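Local coordinates for protein positive phenol-degradative gene regulator (Ralstonia sp. E2, PDB 5FRW) that probably activates transcription of phenol-degradation genes as an ATP- and DNA-binding regulator, whose N-terminal part holds phenol and a zinc ion, at residues 70-75 / 157-162; 109-114 / 127-132; 172-177 / 185-190. One frame throughout, in Å; residues are numbered along the deposited sequence.

Interaction 1 of 3, residues 70-75 / 157-162; sequences MGFHSG and YATGYT. With IPH (phenol), chain C.
Gly-71 and Gly-75 face Tyr-157, Gly-160 and Tyr-161 where the helical segments 70-75 and 157-162 cross at -36°, their axes only 6.5 Å apart. The close approach is a GxxxG type of packing, with Gly-71 and Gly-75 one helical turn apart and Gly-160 of the partner packed against Phe-72 and Gly-75; the CA atoms of Gly-75 and Tyr-161 come within 4.0 Å. Two backbone carbonyls take CA-H...O contacts, Gly-71 O from Tyr-157 CA at 3.1 Å and Gly-75 O from Tyr-161 CA at 3.3 Å, so the main chains themselves form much of the interface.

Aromatic rings close it on two sides. Gly-75 CA lies over a face of the Tyr-157 ring, 3.7 Å from its centroid and 19° off the normal, a CH-pi contact, while Ser-74 CB stands at the edge of the same ring. The Phe-72 ring reaches back to the partner helix although its CB starts away from it: with CG anti to the backbone N (chi1 -173°), one face receives Gly-160 CA at 3.9 Å from the centroid, and Thr-159 CG2 meets the rim at CE2, 3.9 Å away in the ring plane.

The hydroxyl of Tyr-157 is hydrogen-bonded to Asp-78, and its ring stacks on His-102, which is hydrogen-bonded to the phenol. Tyr-157 CE1 itself comes to 3.9 Å from phenol C6, and Ala-158 and Thr-162 line the phenol from the same helix. Ser-74 OG makes a weak hydrogen bond to His-43 of the second subunit. With CH-pi and CA-H...O contacts in place of conventional hydrogen bonds, shape complementarity holds this buried junction, and it places a helix that lines the phenol pocket directly against one that touches the dimer partner.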
loop_
_atom_site.group_PDB
_atom_site.type_symbol
_atom_site.label_atom_id
_atom_site.label_comp_id
_atom_site.label_asym_id
_atom_site.label_seq_id
_atom_site.Cartn_x
_atom_site.Cartn_y
_atom_site.Cartn_z
ATOM N N MET A 70 -2.491 10.688 3.300
ATOM C CA MET A 70 -1.694 9.478 3.258
ATOM C C MET A 70 -0.547 9.698 2.276
ATOM O O MET A 70 0.604 9.429 2.615
ATOM C CB MET A 70 -2.575 8.269 2.895
ATOM C CG MET A 70 -1.867 7.139 2.191
ATOM S SD MET A 70 -2.879 5.626 2.186
ATOM C CE MET A 70 -2.394 5.003 3.736
ATOM N N GLY A 71 -0.857 10.223 1.090
ATOM C CA GLY A 71 0.161 10.586 0.106
ATOM C C GLY A 71 1.177 11.588 0.637
ATOM O O GLY A 71 2.371 11.474 0.396
ATOM N N PHE A 72 0.682 12.580 1.361
ATOM C CA PHE A 72 1.518 13.610 1.968
ATOM C C PHE A 72 2.567 12.966 2.878
ATOM O O PHE A 72 3.747 13.294 2.806
ATOM C CB PHE A 72 0.639 14.604 2.737
ATOM C CG PHE A 72 1.381 15.810 3.263
ATOM C CD1 PHE A 72 2.012 15.773 4.499
ATOM C CD2 PHE A 72 1.422 16.983 2.526
ATOM C CE1 PHE A 72 2.691 16.890 4.993
ATOM C CE2 PHE A 72 2.089 18.110 3.016
ATOM C CZ PHE A 72 2.729 18.062 4.248
ATOM N N HIS A 73 2.150 12.008 3.694
ATOM C CA HIS A 73 3.088 11.335 4.596
ATOM C C HIS A 73 4.159 10.562 3.840
ATOM O O HIS A 73 5.334 10.610 4.204
ATOM C CB HIS A 73 2.328 10.415 5.549
ATOM C CG HIS A 73 1.484 11.170 6.522
ATOM N ND1 HIS A 73 0.136 10.934 6.687
ATOM C CD2 HIS A 73 1.790 12.200 7.345
ATOM C CE1 HIS A 73 -0.346 11.767 7.595
ATOM N NE2 HIS A 73 0.638 12.544 8.012
ATOM N N SER A 74 3.772 9.898 2.758
ATOM C CA SER A 74 4.733 9.165 1.946
ATOM C C SER A 74 5.782 10.084 1.346
ATOM O O SER A 74 6.977 9.802 1.403
ATOM C CB SER A 74 4.021 8.409 0.826
ATOM O OG SER A 74 3.403 7.255 1.348
ATOM N N GLY A 75 5.319 11.172 0.743
ATOM C CA GLY A 75 6.205 12.139 0.127
ATOM C C GLY A 75 7.178 12.766 1.109
ATOM O O GLY A 75 8.351 12.944 0.782
ATOM N N TYR A 157 1.345 13.250 -2.330
ATOM C CA TYR A 157 2.763 12.878 -2.349
ATOM C C TYR A 157 3.641 13.985 -2.938
ATOM O O TYR A 157 4.666 14.355 -2.346
ATOM C CB TYR A 157 2.970 11.571 -3.134
ATOM C CG TYR A 157 4.422 11.083 -3.166
ATOM C CD1 TYR A 157 5.354 11.652 -4.028
ATOM C CD2 TYR A 157 4.842 10.028 -2.365
ATOM C CE1 TYR A 157 6.669 11.216 -4.061
ATOM C CE2 TYR A 157 6.155 9.570 -2.405
ATOM C CZ TYR A 157 7.060 10.168 -3.248
ATOM O OH TYR A 157 8.364 9.719 -3.290
ATOM N N ALA A 158 3.257 14.517 -4.093
ATOM C CA ALA A 158 4.042 15.599 -4.703
ATOM C C ALA A 158 4.105 16.814 -3.764
ATOM O O ALA A 158 5.142 17.474 -3.611
ATOM C CB ALA A 158 3.452 15.992 -6.048
ATOM N N THR A 159 2.980 17.093 -3.124
ATOM C CA THR A 159 2.886 18.190 -2.170
ATOM C C THR A 159 3.797 17.992 -0.945
ATOM O O THR A 159 4.534 18.906 -0.547
ATOM C CB THR A 159 1.433 18.354 -1.703
ATOM O OG1 THR A 159 0.620 18.744 -2.820
ATOM C CG2 THR A 159 1.332 19.402 -0.619
ATOM N N GLY A 160 3.741 16.805 -0.352
ATOM C CA GLY A 160 4.553 16.474 0.805
ATOM C C GLY A 160 6.034 16.398 0.484
ATOM O O GLY A 160 6.854 16.979 1.195
ATOM N N TYR A 161 6.381 15.723 -0.601
ATOM C CA TYR A 161 7.775 15.616 -1.021
ATOM C C TYR A 161 8.385 16.991 -1.300
ATOM O O TYR A 161 9.481 17.313 -0.828
ATOM C CB TYR A 161 7.910 14.731 -2.278
ATOM C CG TYR A 161 9.343 14.614 -2.733
ATOM C CD1 TYR A 161 9.894 15.548 -3.602
ATOM C CD2 TYR A 161 10.160 13.593 -2.252
ATOM C CE1 TYR A 161 11.219 15.476 -3.979
ATOM C CE2 TYR A 161 11.478 13.500 -2.634
ATOM C CZ TYR A 161 12.005 14.452 -3.497
ATOM O OH TYR A 161 13.323 14.373 -3.886
ATOM N N THR A 162 7.685 17.806 -2.079
ATOM C CA THR A 162 8.255 19.085 -2.496
ATOM C C THR A 162 8.304 20.073 -1.358
ATOM O O THR A 162 9.254 20.846 -1.240
ATOM C CB THR A 162 7.464 19.681 -3.648
ATOM O OG1 THR A 162 7.257 18.656 -4.640
ATOM C CG2 THR A 162 8.217 20.869 -4.241
HETATM C C1 IPH C . 5.956 13.695 -8.397
HETATM C C2 IPH C . 5.984 14.938 -9.030
HETATM C C3 IPH C . 6.681 15.989 -8.457
HETATM C C4 IPH C . 7.345 15.787 -7.256
HETATM C C5 IPH C . 7.323 14.552 -6.624
HETATM C C6 IPH C . 6.621 13.499 -7.194
HETATM O O1 IPH C . 5.245 12.630 -8.973
#

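Interaction 2 of 3, residues 109-114 / 127-132. With IPH (phenol), chain C.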
loop_
_atom_site.group_PDB
_atom_site.type_symbol
_atom_site.label_atom_id
_atom_site.label_comp_id
_atom_site.label_asym_id
_atom_site.label_seq_id
_atom_site.Cartn_x
_atom_site.Cartn_y
_atom_site.Cartn_z
ATOM N N ARG A 109 4.339 6.873 -13.664
ATOM C CA ARG A 109 5.522 7.256 -14.431
ATOM C C ARG A 109 5.574 8.765 -14.535
ATOM O O ARG A 109 4.697 9.380 -15.152
ATOM C CB ARG A 109 5.498 6.642 -15.833
ATOM C CG ARG A 109 6.522 7.230 -16.799
ATOM C CD ARG A 109 7.901 6.649 -16.553
ATOM N NE ARG A 109 8.936 7.264 -17.379
ATOM C CZ ARG A 109 9.227 6.888 -18.621
ATOM N NH1 ARG A 109 8.546 5.910 -19.197
ATOM N NH2 ARG A 109 10.191 7.496 -19.292
ATOM N N VAL A 110 6.592 9.367 -13.928
ATOM C CA VAL A 110 6.666 10.822 -13.854
ATOM C C VAL A 110 7.695 11.391 -14.813
ATOM O O VAL A 110 8.830 10.924 -14.867
ATOM C CB VAL A 110 7.006 11.310 -12.423
ATOM C CG1 VAL A 110 6.698 12.799 -12.287
ATOM C CG2 VAL A 110 6.214 10.536 -11.389
ATOM N N THR A 111 7.283 12.405 -15.567
ATOM C CA THR A 111 8.190 13.155 -16.436
ATOM C C THR A 111 8.143 14.638 -16.131
ATOM O O THR A 111 7.120 15.275 -16.342
ATOM C CB THR A 111 7.842 12.976 -17.921
ATOM O OG1 THR A 111 7.798 11.580 -18.242
ATOM C CG2 THR A 111 8.869 13.688 -18.796
ATOM N N PRO A 112 9.246 15.197 -15.632
ATOM C CA PRO A 112 9.233 16.640 -15.401
ATOM C C PRO A 112 9.047 17.380 -16.721
ATOM O O PRO A 112 9.765 17.091 -17.675
ATOM C CB PRO A 112 10.613 16.916 -14.805
ATOM C CG PRO A 112 11.070 15.600 -14.274
ATOM C CD PRO A 112 10.515 14.583 -15.215
ATOM N N LEU A 113 8.096 18.300 -16.789
ATOM C CA LEU A 113 7.884 19.065 -18.017
ATOM C C LEU A 113 8.735 20.339 -18.024
ATOM O O LEU A 113 9.548 20.543 -18.917
ATOM C CB LEU A 113 6.406 19.388 -18.184
ATOM C CG LEU A 113 5.615 18.161 -18.620
ATOM C CD1 LEU A 113 4.110 18.386 -18.457
ATOM C CD2 LEU A 113 5.987 17.809 -20.052
ATOM N N THR A 114 8.557 21.194 -17.030
ATOM C CA THR A 114 9.588 22.183 -16.747
ATOM C C THR A 114 9.577 22.542 -15.268
ATOM O O THR A 114 8.527 22.617 -14.628
ATOM C CB THR A 114 9.448 23.470 -17.600
ATOM O OG1 THR A 114 10.649 24.248 -17.475
ATOM C CG2 THR A 114 8.258 24.310 -17.160
ATOM N N GLU A 127 5.896 21.792 -13.353
ATOM C CA GLU A 127 4.863 21.052 -14.071
ATOM C C GLU A 127 5.410 19.701 -14.533
ATOM O O GLU A 127 6.532 19.598 -15.030
ATOM C CB GLU A 127 4.315 21.869 -15.256
ATOM C CG GLU A 127 5.282 22.907 -15.824
ATOM C CD GLU A 127 4.619 23.949 -16.756
ATOM O OE1 GLU A 127 3.612 24.591 -16.365
ATOM O OE2 GLU A 127 5.115 24.117 -17.896
ATOM N N PHE A 128 4.613 18.662 -14.337
ATOM C CA PHE A 128 5.045 17.290 -14.590
ATOM C C PHE A 128 3.960 16.573 -15.357
ATOM O O PHE A 128 2.781 16.862 -15.169
ATOM C CB PHE A 128 5.324 16.531 -13.278
ATOM C CG PHE A 128 6.281 17.231 -12.355
ATOM C CD1 PHE A 128 5.859 18.275 -11.555
ATOM C CD2 PHE A 128 7.606 16.834 -12.284
ATOM C CE1 PHE A 128 6.750 18.925 -10.699
ATOM C CE2 PHE A 128 8.501 17.477 -11.437
ATOM C CZ PHE A 128 8.073 18.521 -10.648
ATOM N N LEU A 129 4.366 15.629 -16.197
ATOM C CA LEU A 129 3.457 14.690 -16.837
ATOM C C LEU A 129 3.389 13.413 -15.991
ATOM O O LEU A 129 4.412 12.938 -15.489
ATOM C CB LEU A 129 3.938 14.398 -18.264
ATOM C CG LEU A 129 3.611 13.078 -18.974
ATOM C CD1 LEU A 129 2.180 13.054 -19.460
ATOM C CD2 LEU A 129 4.550 12.842 -20.153
ATOM N N TRP A 130 2.179 12.896 -15.808
ATOM C CA TRP A 130 1.946 11.636 -15.125
ATOM C C TRP A 130 1.371 10.609 -16.089
ATOM O O TRP A 130 0.244 10.768 -16.558
ATOM C CB TRP A 130 0.973 11.804 -13.972
ATOM C CG TRP A 130 1.584 12.264 -12.675
ATOM C CD1 TRP A 130 2.913 12.353 -12.367
ATOM C CD2 TRP A 130 0.872 12.694 -11.510
ATOM N NE1 TRP A 130 3.068 12.802 -11.075
ATOM C CE2 TRP A 130 1.827 13.016 -10.529
ATOM C CE3 TRP A 130 -0.485 12.831 -11.199
ATOM C CZ2 TRP A 130 1.467 13.466 -9.258
ATOM C CZ3 TRP A 130 -0.835 13.290 -9.928
ATOM C CH2 TRP A 130 0.138 13.589 -8.979
ATOM N N GLU A 131 2.122 9.544 -16.351
ATOM C CA GLU A 131 1.644 8.473 -17.223
ATOM C C GLU A 131 1.372 7.227 -16.393
ATOM O O GLU A 131 2.114 6.924 -15.452
ATOM C CB GLU A 131 2.657 8.183 -18.335
ATOM C CG GLU A 131 2.864 9.352 -19.281
ATOM C CD GLU A 131 4.026 9.155 -20.236
ATOM O OE1 GLU A 131 5.199 9.271 -19.799
ATOM O OE2 GLU A 131 3.763 8.896 -21.434
ATOM N N ASP A 132 0.285 6.536 -16.726
ATOM C CA ASP A 132 -0.095 5.277 -16.076
ATOM C C ASP A 132 -0.331 5.400 -14.557
ATOM O O ASP A 132 0.069 4.516 -13.789
ATOM C CB ASP A 132 0.979 4.231 -16.354
ATOM C CG ASP A 132 1.100 3.914 -17.839
ATOM O OD1 ASP A 132 0.050 3.849 -18.525
ATOM O OD2 ASP A 132 2.245 3.786 -18.332
HETATM C C1 IPH C . 5.956 13.695 -8.397
HETATM C C2 IPH C . 5.984 14.938 -9.030
HETATM C C3 IPH C . 6.681 15.989 -8.457
HETATM C C4 IPH C . 7.345 15.787 -7.256
HETATM C C5 IPH C . 7.323 14.552 -6.624
HETATM C C6 IPH C . 6.621 13.499 -7.194
HETATM O O1 IPH C . 5.245 12.630 -8.973
HETATM O O HOH W 1 5.549 10.579 -17.694
#
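The beta hairpin of strands 109-118 and 123-131 pairs Arg-109 with Glu-131 and Thr-111 with Leu-129 as antiparallel hydrogen-bonded pairs, and one of its faces forms a wall of the phenol pocket. Val-110 with Trp-130, between these two, and Pro-112 with Phe-128, beyond the second, are non-hydrogen-bonded pairs; the proline, which has no N-H, thus sits where this pairing asks for none. A classic beta bulge follows: Leu-113 N and Thr-114 N both donate to Glu-127 O, at 2.7 and 3.3 Å, which shifts the register by one residue and lets the Leu-113 side chain lie along the partner strand, its CD1 4.0 Å from Leu-129 CB.

Trp-130, Val-110 and Phe-128 share the ligand face. Val-110 CG1 meets the indole at its edge, in plane, 3.8 Å from CD1. With CG beside its own backbone N (chi1 -85°), the indole runs alongside the valine and directs NE1-H at phenol O1, a bond of 3.0 Å with an angle of 151° at the hydrogen; His-102 ND1 is a second hydrogen-bonding partner of the phenol. The Phe-128 ring presents a face to the other part of the ligand, and Pro-112 packs obliquely against the same ring, its CA 3.5 Å from CD2.

The face carrying Arg-109, Thr-111, Leu-129 and Glu-131 is more polar. A water lies among Arg-109 O, Thr-111 OG1 and Glu-131 OE1, bridging the two strands. Arg-109 runs beside Glu-131 but turns its end away, and NH1 bonds Lys-28 O of the second subunit, so this edge strand also reaches across the dimer. Back in the pocket, phenol C3 stands 3.5 Å above the Phe-128 ring plane, over its centre.

Interaction 3 of 3, residues 172-177 / 185-190. With ZN (zinc ion), chain D; IPH (phenol), chain C.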
loop_
_atom_site.group_PDB
_atom_site.type_symbol
_atom_site.label_atom_id
_atom_site.label_comp_id
_atom_site.label_asym_id
_atom_site.label_seq_id
_atom_site.Cartn_x
_atom_site.Cartn_y
_atom_site.Cartn_z
ATOM N N TYR A 172 0.224 21.232 -4.973
ATOM C CA TYR A 172 0.041 20.790 -6.360
ATOM C C TYR A 172 -1.410 20.614 -6.734
ATOM O O TYR A 172 -2.245 20.284 -5.899
ATOM C CB TYR A 172 0.732 19.466 -6.629
ATOM C CG TYR A 172 2.227 19.517 -6.761
ATOM C CD1 TYR A 172 3.040 19.660 -5.646
ATOM C CD2 TYR A 172 2.826 19.346 -7.994
ATOM C CE1 TYR A 172 4.413 19.663 -5.768
ATOM C CE2 TYR A 172 4.191 19.335 -8.131
ATOM C CZ TYR A 172 4.986 19.494 -7.016
ATOM O OH TYR A 172 6.363 19.472 -7.160
ATOM N N ARG A 173 -1.683 20.797 -8.016
ATOM C CA ARG A 173 -3.015 20.598 -8.563
ATOM C C ARG A 173 -2.916 19.822 -9.863
ATOM O O ARG A 173 -2.004 20.047 -10.660
ATOM C CB ARG A 173 -3.698 21.946 -8.790
ATOM C CG ARG A 173 -5.218 21.889 -8.789
ATOM C CD ARG A 173 -5.807 23.296 -8.675
ATOM N NE ARG A 173 -6.418 23.517 -7.364
ATOM C CZ ARG A 173 -6.845 24.697 -6.929
ATOM N NH1 ARG A 173 -6.719 25.781 -7.694
ATOM N NH2 ARG A 173 -7.388 24.795 -5.720
ATOM N N GLU A 174 -3.838 18.889 -10.067
ATOM C CA GLU A 174 -3.927 18.206 -11.354
ATOM C C GLU A 174 -4.673 19.086 -12.335
ATOM O O GLU A 174 -5.805 19.447 -12.066
ATOM C CB GLU A 174 -4.649 16.882 -11.219
ATOM C CG GLU A 174 -3.822 15.729 -10.709
ATOM C CD GLU A 174 -4.564 14.404 -10.869
ATOM O OE1 GLU A 174 -5.503 14.152 -10.086
ATOM O OE2 GLU A 174 -4.226 13.632 -11.786
ATOM N N LEU A 175 -4.045 19.442 -13.452
ATOM C CA LEU A 175 -4.716 20.212 -14.507
ATOM C C LEU A 175 -5.377 19.298 -15.543
ATOM O O LEU A 175 -6.246 19.727 -16.295
ATOM C CB LEU A 175 -3.739 21.143 -15.211
ATOM C CG LEU A 175 -2.904 22.041 -14.293
ATOM C CD1 LEU A 175 -2.101 23.018 -15.133
ATOM C CD2 LEU A 175 -3.792 22.774 -13.288
ATOM N N GLU A 176 -4.950 18.045 -15.603
ATOM C CA GLU A 176 -5.706 17.045 -16.348
ATOM C C GLU A 176 -5.455 15.687 -15.719
ATOM O O GLU A 176 -4.446 15.493 -15.041
ATOM C CB GLU A 176 -5.350 17.068 -17.842
ATOM C CG GLU A 176 -3.885 16.853 -18.201
ATOM C CD GLU A 176 -3.625 16.880 -19.723
ATOM O OE1 GLU A 176 -4.186 16.029 -20.451
ATOM O OE2 GLU A 176 -2.858 17.753 -20.192
ATOM N N CYS A 177 -6.381 14.756 -15.914
ATOM C CA CYS A 177 -6.322 13.490 -15.200
ATOM C C CYS A 177 -7.026 12.391 -15.974
ATOM O O CYS A 177 -8.113 12.600 -16.519
ATOM C CB CYS A 177 -6.940 13.649 -13.805
ATOM S SG CYS A 177 -7.119 12.127 -12.794
ATOM N N CYS A 185 -2.160 12.262 -17.001
ATOM C CA CYS A 185 -2.382 13.280 -15.988
ATOM C C CYS A 185 -1.304 14.359 -16.135
ATOM O O CYS A 185 -0.224 14.102 -16.658
ATOM C CB CYS A 185 -2.366 12.683 -14.570
ATOM S SG CYS A 185 -3.601 11.392 -14.203
ATOM N N ARG A 186 -1.596 15.569 -15.678
ATOM C CA ARG A 186 -0.592 16.627 -15.688
ATOM C C ARG A 186 -0.832 17.542 -14.498
ATOM O O ARG A 186 -1.968 17.857 -14.141
ATOM C CB ARG A 186 -0.623 17.401 -17.007
ATOM C CG ARG A 186 0.438 18.459 -17.151
ATOM C CD ARG A 186 0.372 19.121 -18.519
ATOM N NE ARG A 186 -0.912 19.791 -18.705
ATOM C CZ ARG A 186 -1.192 21.011 -18.257
ATOM N NH1 ARG A 186 -0.276 21.711 -17.595
ATOM N NH2 ARG A 186 -2.393 21.530 -18.474
ATOM N N ILE A 187 0.256 17.941 -13.862
ATOM C CA ILE A 187 0.162 18.664 -12.607
ATOM C C ILE A 187 1.025 19.911 -12.613
ATOM O O ILE A 187 1.959 20.025 -13.414
ATOM C CB ILE A 187 0.591 17.774 -11.425
ATOM C CG1 ILE A 187 2.118 17.621 -11.418
ATOM C CG2 ILE A 187 -0.114 16.407 -11.516
ATOM C CD1 ILE A 187 2.695 16.803 -10.238
ATOM N N LEU A 188 0.693 20.837 -11.713
ATOM C CA LEU A 188 1.445 22.078 -11.519
ATOM C C LEU A 188 1.656 22.291 -10.030
ATOM O O LEU A 188 0.715 22.193 -9.252
ATOM C CB LEU A 188 0.705 23.296 -12.124
ATOM C CG LEU A 188 1.193 24.691 -11.686
ATOM C CD1 LEU A 188 2.611 24.984 -12.189
ATOM C CD2 LEU A 188 0.218 25.831 -12.077
ATOM N N GLY A 189 2.887 22.557 -9.623
ATOM C CA GLY A 189 3.164 22.802 -8.217
ATOM C C GLY A 189 3.804 24.162 -8.048
ATOM O O GLY A 189 4.696 24.510 -8.817
ATOM N N LYS A 190 3.355 24.918 -7.044
ATOM C CA LYS A 190 3.933 26.223 -6.721
ATOM C C LYS A 190 3.561 26.622 -5.290
ATOM O O LYS A 190 2.633 26.043 -4.706
ATOM C CB LYS A 190 3.463 27.284 -7.731
ATOM C CG LYS A 190 1.993 27.614 -7.658
ATOM C CD LYS A 190 1.515 28.254 -8.961
ATOM C CE LYS A 190 0.053 28.671 -8.873
ATOM N NZ LYS A 190 -0.424 29.309 -10.127
HETATM ZN ZN ZN D . -4.801 11.798 -12.350
HETATM C C1 IPH C . 5.956 13.695 -8.397
HETATM C C2 IPH C . 5.984 14.938 -9.030
HETATM C C3 IPH C . 6.681 15.989 -8.457
HETATM C C4 IPH C . 7.345 15.787 -7.256
HETATM C C5 IPH C . 7.323 14.552 -6.624
HETATM C C6 IPH C . 6.621 13.499 -7.194
HETATM O O1 IPH C . 5.245 12.630 -8.973
#
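Glu-174, Cys-177 and Cys-185 bind one zinc ion at the end of an antiparallel beta hairpin formed by strands 170-176 and 185-191 of the V4R domain. This is the tight side: Glu-174 OE2 lies 2.0 Å from the zinc, Cys-185 SG 2.2 Å and Cys-177 SG 2.4 Å, with Cys-151 completing the site. Further along the face that carries Glu-174, Gly-189 CA makes a CH-pi contact over the Tyr-172 ring, 3.6 Å from the centroid and 16° off the normal. Ile-187 CD1 also presses on that ring, 3.4 Å from CD2, and approaches the phenol, while Tyr-172 OH bonds Tyr-124 and Thr-162.

The opposite face, with Glu-176 and Arg-186, is the looser side, and Leu-175 at the bulge is exposed. This classic beta bulge puts Leu-175 N and, weakly, Glu-176 N on Arg-186 O. Bent at chi3 (62°), the arginine lays a guanidinium face against Leu-175 CB. One salt bridge ties its edge to Glu-176: Arg-186 NE, with the acceptor in the guanidinium plane, donates over 3.2 Å to the anti lone pair of OE2, the carboxylate and guanidinium planes standing 85° apart.

Interaction 1 is the core contact, its centre about 5 Å from the chain centre and nearly all of it buried, whereas the centres of interactions 2 and 3 lie about 11 Å from the chain centre and each has a buried and a more exposed face. The two hairpins belong to one four-stranded sheet, joined where strand 123-131 pairs with 185-191. Tyr-172 links interaction 3 to helix 152-166 of interaction 1 through Thr-162. All three converge on the phenol. Glycine backbone meets backbone and ring in 70-75/157-162; antiparallel pairing with a bulge is common to both hairpins, but 109-114/127-132 adds a hydrogen bond to the phenol and 172-177/185-190 metal coordination and a surface salt bridge.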